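PDB 2BYO: putative phthiocerol dimycocerosate transporter LppX from Mycobacterium tuberculosis, which probably carries phthiocerol dimycocerosates from the cell membrane to the outer membrane, holding the lipid in a large hydrophobic cavity of a U-shaped beta half-barrel. Local coordinates for residues 85-89 against 90-94; 137-141 against 142-146. All blocks are in the same frame, centred on the assembly; numbering follows the deposited sequence.

Interaction 1. Residues 85-89 against 90-94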
loop_
_atom_site.group_PDB
_atom_site.type_symbol
_atom_site.label_atom_id
_atom_site.label_comp_id
_atom_site.label_asym_id
_atom_site.label_seq_id
_atom_site.Cartn_x
_atom_site.Cartn_y
_atom_site.Cartn_z
ATOM N N PHE A 85 -16.397 -0.541 -2.359
ATOM C CA PHE A 85 -15.274 -1.456 -2.584
ATOM C C PHE A 85 -15.245 -2.467 -1.457
ATOM O O PHE A 85 -15.416 -2.099 -0.304
ATOM C CB PHE A 85 -13.943 -0.673 -2.598
ATOM C CG PHE A 85 -12.708 -1.551 -2.588
ATOM C CD1 PHE A 85 -12.087 -1.917 -3.778
ATOM C CD2 PHE A 85 -12.182 -2.024 -1.401
ATOM C CE1 PHE A 85 -10.963 -2.734 -3.782
ATOM C CE2 PHE A 85 -11.043 -2.850 -1.393
ATOM C CZ PHE A 85 -10.438 -3.201 -2.587
ATOM N N ARG A 86 -15.014 -3.734 -1.783
ATOM C CA ARG A 86 -14.825 -4.740 -0.732
ATOM C C ARG A 86 -13.854 -5.848 -1.115
ATOM O O ARG A 86 -13.628 -6.131 -2.291
ATOM C CB ARG A 86 -16.166 -5.350 -0.284
ATOM C CG ARG A 86 -16.814 -6.212 -1.330
ATOM C CD ARG A 86 -18.237 -6.617 -0.975
ATOM N NE ARG A 86 -18.743 -7.564 -1.968
ATOM C CZ ARG A 86 -20.010 -7.972 -2.074
ATOM N NH1 ARG A 86 -20.956 -7.508 -1.262
ATOM N NH2 ARG A 86 -20.330 -8.845 -3.016
ATOM N N VAL A 87 -13.252 -6.432 -0.087
ATOM C CA VAL A 87 -12.561 -7.703 -0.192
ATOM C C VAL A 87 -13.269 -8.667 0.764
ATOM O O VAL A 87 -13.308 -8.439 1.975
ATOM C CB VAL A 87 -11.061 -7.578 0.165
ATOM C CG1 VAL A 87 -10.412 -8.960 0.240
ATOM C CG2 VAL A 87 -10.351 -6.717 -0.852
ATOM N N GLN A 88 -13.847 -9.723 0.202
ATOM C CA GLN A 88 -14.509 -10.764 0.971
ATOM C C GLN A 88 -14.024 -12.110 0.467
ATOM O O GLN A 88 -14.120 -12.398 -0.726
ATOM C CB GLN A 88 -16.027 -10.670 0.803
ATOM C CG GLN A 88 -16.646 -9.461 1.485
ATOM C CD GLN A 88 -18.168 -9.500 1.499
ATOM O OE1 GLN A 88 -18.805 -10.299 0.792
ATOM N NE2 GLN A 88 -18.763 -8.619 2.301
ATOM N N GLY A 89 -13.509 -12.938 1.371
ATOM C CA GLY A 89 -12.928 -14.215 0.974
ATOM C C GLY A 89 -11.828 -13.962 -0.042
ATOM O O GLY A 89 -10.922 -13.167 0.201
ATOM N N ASP A 90 -11.929 -14.609 -1.199
ATOM C CA ASP A 90 -10.929 -14.459 -2.253
ATOM C C ASP A 90 -11.223 -13.271 -3.180
ATOM O O ASP A 90 -10.365 -12.860 -3.953
ATOM C CB ASP A 90 -10.861 -15.758 -3.065
ATOM C CG ASP A 90 -9.732 -15.762 -4.077
ATOM O OD1 ASP A 90 -8.564 -15.567 -3.680
ATOM O OD2 ASP A 90 -10.019 -15.973 -5.272
ATOM N N ASN A 91 -12.420 -12.703 -3.092
ATOM C CA ASN A 91 -12.880 -11.750 -4.096
ATOM C C ASN A 91 -12.602 -10.292 -3.774
ATOM O O ASN A 91 -12.834 -9.840 -2.660
ATOM C CB ASN A 91 -14.369 -11.940 -4.332
ATOM C CG ASN A 91 -14.693 -13.324 -4.832
ATOM O OD1 ASN A 91 -13.981 -13.870 -5.677
ATOM N ND2 ASN A 91 -15.756 -13.914 -4.298
ATOM N N ILE A 92 -12.100 -9.578 -4.776
ATOM C CA ILE A 92 -11.985 -8.122 -4.768
ATOM C C ILE A 92 -13.115 -7.619 -5.654
ATOM O O ILE A 92 -13.175 -7.983 -6.828
ATOM C CB ILE A 92 -10.628 -7.672 -5.352
ATOM C CG1 ILE A 92 -9.475 -8.193 -4.477
ATOM C CG2 ILE A 92 -10.560 -6.156 -5.486
ATOM C CD1 ILE A 92 -8.107 -8.117 -5.155
ATOM N N SER A 93 -14.003 -6.799 -5.094
ATOM C CA SER A 93 -15.245 -6.391 -5.763
ATOM C C SER A 93 -15.540 -4.889 -5.635
ATOM O O SER A 93 -15.100 -4.237 -4.685
ATOM C CB SER A 93 -16.423 -7.158 -5.167
ATOM O OG SER A 93 -16.273 -8.561 -5.327
ATOM N N VAL A 94 -16.286 -4.367 -6.611
ATOM C CA VAL A 94 -16.806 -2.992 -6.608
ATOM C C VAL A 94 -18.296 -3.023 -6.973
ATOM O O VAL A 94 -18.751 -3.934 -7.652
ATOM C CB VAL A 94 -16.059 -2.042 -7.592
ATOM C CG1 VAL A 94 -14.629 -1.846 -7.163
ATOM C CG2 VAL A 94 -16.113 -2.555 -9.024
HETATM O O HOH W 1 -16.196 -9.491 -2.731
#
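Arg86 and Ser93 pair through two nearly straight backbone hydrogen bonds, Arg86 N to Ser93 O at 2.9 Å and Ser93 N to Arg86 O at 2.9 Å. Gln88 and Asn91 form the next hydrogen-bonded pair of this antiparallel ladder: Gln88 N meets Asn91 O in the carbonyl plane, whereas Asn91 N lies above the plane of the Gln88 carbonyl, consistent with the tight turn that follows Gln88. At the non-hydrogen-bonded positions CA-H...O contacts add to the ladder, among them Val87 CA to Asn91 O at 3.3 Å. Apolar contacts gather on the face that carries Phe85, Val87, Ile92 and Val94. With CG anti to the backbone N (chi1 170°), the Phe85 ring runs alongside Ile92, its CE1 3.8 Å from Ile92 CG2. Val87 flanks the same isoleucine, Val87 CG2 lying 4.0 Å from Ile92 CG1. Polar groups occupy the other face. Arg86 passes its aliphatic part over Ser93, Arg86 CG lying 4.0 Å from Ser93 CB, and Gln88 OE1 sits over the centre of one face of the Arg86 guanidinium. A water accepts from Arg86 NE and donates to Ser93 OG at 2.8 Å, bridging the strands; Ser93 OG is also bonded to Asn102, and Arg86 makes a cation-pi contact with Trp100. Within the turn, Asp90 binds Ser105 OG and Ser107 N through its carboxylate. The whole is a beta hairpin with a two-residue loop, closed by a type II' turn with Gly89 at positive phi, and its apolar face brings Phe85 and Val87 against bound alpha-linolenic acid in the half-barrel.

Interaction 2. Residues 137-141 against 142-146; sequences EVIDG and ISTTK
Thr144 turns its hydroxyl back onto the opposite strand, where OG1 donates to Glu137 O at 2.7 Å. Its chi1 of 68° places OG1 between its own backbone N and carbonyl carbon, and the hydroxyl and the amide of Thr144 thus grip one oxygen from opposite faces of the Glu137 carbonyl plane, with Thr144 N 2.9 Å from Glu137 O. Glu137 N to Thr144 O is the return bond of this pair. Ile139, on the same side of the sheet, crosses Thr144 at about a right angle, with Ile139 CD1 4.1 Å from Thr144 OG1. Glu137 and Lys146 are both extended and cross obliquely: Glu137 OE1 lies 3.8 Å from Lys146 CD, while Lys146 NZ stays 4.3 Å from Glu137 OE1, too long for a salt bridge. A water closes the gap, donating to Glu137 OE1 and accepting from Lys146 NZ at 2.6 Å, and Trp172 NE1 also donates to Glu137 OE1, which may help keep the carboxylate charged. Val138 points to the other face and rests CG1 3.6 Å from Ile142 O, the carbonyl that also accepts from Ile139 N. Ile142 N returns a bond to Ile139 O, but from well above the carbonyl plane, as the type I' turn through Asp140 and Gly141, both at positive phi, bends the chain. Ile142 CB lies 3.4 Å from Ile139 O. This hairpin tip joins outermost strand 129-139 to strand 142-151; on its far side strand 142-151 pairs with strand 167-174, whose Trp172 packs against Ile139, Thr144 and Lys146, while Val182 of strand 181-187 touches Ile139 and Thr144.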
loop_
_atom_site.group_PDB
_atom_site.type_symbol
_atom_site.label_atom_id
_atom_site.label_comp_id
_atom_site.label_asym_id
_atom_site.label_seq_id
_atom_site.Cartn_x
_atom_site.Cartn_y
_atom_site.Cartn_z
ATOM N N GLU A 137 9.429 14.611 8.543
ATOM C CA GLU A 137 8.268 15.232 7.922
ATOM C C GLU A 137 7.009 14.869 8.728
ATOM O O GLU A 137 6.858 13.725 9.182
ATOM C CB GLU A 137 8.132 14.741 6.480
ATOM C CG GLU A 137 6.980 15.370 5.698
ATOM C CD GLU A 137 6.899 14.873 4.263
ATOM O OE1 GLU A 137 7.961 14.634 3.650
ATOM O OE2 GLU A 137 5.764 14.729 3.745
ATOM N N VAL A 138 6.132 15.853 8.927
ATOM C CA VAL A 138 4.888 15.658 9.661
ATOM C C VAL A 138 3.785 15.297 8.669
ATOM O O VAL A 138 3.580 15.995 7.677
ATOM C CB VAL A 138 4.492 16.903 10.486
ATOM C CG1 VAL A 138 3.219 16.633 11.297
ATOM C CG2 VAL A 138 5.630 17.303 11.426
ATOM N N ILE A 139 3.115 14.178 8.926
ATOM C CA ILE A 139 1.977 13.731 8.125
ATOM C C ILE A 139 0.830 13.451 9.076
ATOM O O ILE A 139 0.979 12.636 9.992
ATOM C CB ILE A 139 2.290 12.437 7.344
ATOM C CG1 ILE A 139 3.382 12.689 6.306
ATOM C CG2 ILE A 139 1.035 11.908 6.661
ATOM C CD1 ILE A 139 3.941 11.429 5.723
ATOM N N ASP A 140 -0.309 14.117 8.862
ATOM C CA ASP A 140 -1.497 13.941 9.710
ATOM C C ASP A 140 -1.163 14.145 11.187
ATOM O O ASP A 140 -1.610 13.390 12.050
ATOM C CB ASP A 140 -2.100 12.538 9.515
ATOM C CG ASP A 140 -2.645 12.317 8.123
ATOM O OD1 ASP A 140 -3.163 13.286 7.524
ATOM O OD2 ASP A 140 -2.572 11.163 7.641
ATOM N N GLY A 141 -0.356 15.153 11.479
ATOM C CA GLY A 141 0.014 15.436 12.865
ATOM C C GLY A 141 1.039 14.494 13.485
ATOM O O GLY A 141 1.380 14.657 14.653
ATOM N N ILE A 142 1.550 13.533 12.705
ATOM C CA ILE A 142 2.558 12.577 13.182
ATOM C C ILE A 142 3.929 12.916 12.589
ATOM O O ILE A 142 4.055 13.104 11.369
ATOM C CB ILE A 142 2.180 11.122 12.793
ATOM C CG1 ILE A 142 0.796 10.758 13.341
ATOM C CG2 ILE A 142 3.210 10.099 13.320
ATOM C CD1 ILE A 142 0.157 9.585 12.586
ATOM N N SER A 143 4.939 13.013 13.463
ATOM C CA SER A 143 6.330 13.162 13.050
ATOM C C SER A 143 6.866 11.827 12.539
ATOM O O SER A 143 6.815 10.807 13.244
ATOM C CB SER A 143 7.202 13.639 14.211
ATOM O OG SER A 143 6.775 14.908 14.681
ATOM N N THR A 144 7.380 11.841 11.313
ATOM C CA THR A 144 7.834 10.625 10.660
ATOM C C THR A 144 9.232 10.793 10.097
ATOM O O THR A 144 9.629 11.887 9.743
ATOM C CB THR A 144 6.912 10.191 9.492
ATOM O OG1 THR A 144 7.001 11.129 8.420
ATOM C CG2 THR A 144 5.468 10.051 9.924
ATOM N N THR A 145 9.963 9.688 10.034
ATOM C CA THR A 145 11.259 9.630 9.381
ATOM C C THR A 145 11.002 9.294 7.924
ATOM O O THR A 145 10.359 8.278 7.622
ATOM C CB THR A 145 12.116 8.523 10.012
ATOM O OG1 THR A 145 12.263 8.760 11.422
ATOM C CG2 THR A 145 13.467 8.452 9.362
ATOM N N LYS A 146 11.477 10.157 7.032
ATOM C CA LYS A 146 11.345 9.956 5.602
ATOM C C LYS A 146 12.598 9.257 5.106
ATOM O O LYS A 146 13.700 9.739 5.325
ATOM C CB LYS A 146 11.166 11.294 4.886
ATOM C CG LYS A 146 10.940 11.174 3.391
ATOM C CD LYS A 146 10.966 12.545 2.727
ATOM C CE LYS A 146 10.689 12.448 1.222
ATOM N NZ LYS A 146 10.775 13.778 0.560
HETATM O O HOH W 2 8.368 14.648 1.023
HETATM O O HOH W 3 4.121 16.170 15.210
#

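How the interactions relate
Interactions 1 and 2 are hairpins towards opposite ends of one antiparallel sheet, on opposite sides of the chain's centre, with their centres 31 Å apart and their nearest atoms about 19 Å apart. Strand 91-96 of the first lies next to the outermost strand 99-105; strand 129-139 of the second is itself outermost at the other end. They differ in their relation to the lipid: the side chain of Val87 comes within about 4 Å of a bound alpha-linolenic acid, whereas that of Lys146 remains about 9 Å from the docosahexaenoic acid. Phe85 and Val87 of interaction 1 thus help line the lipid cavity, and 137-146 lie farther from bound lipid.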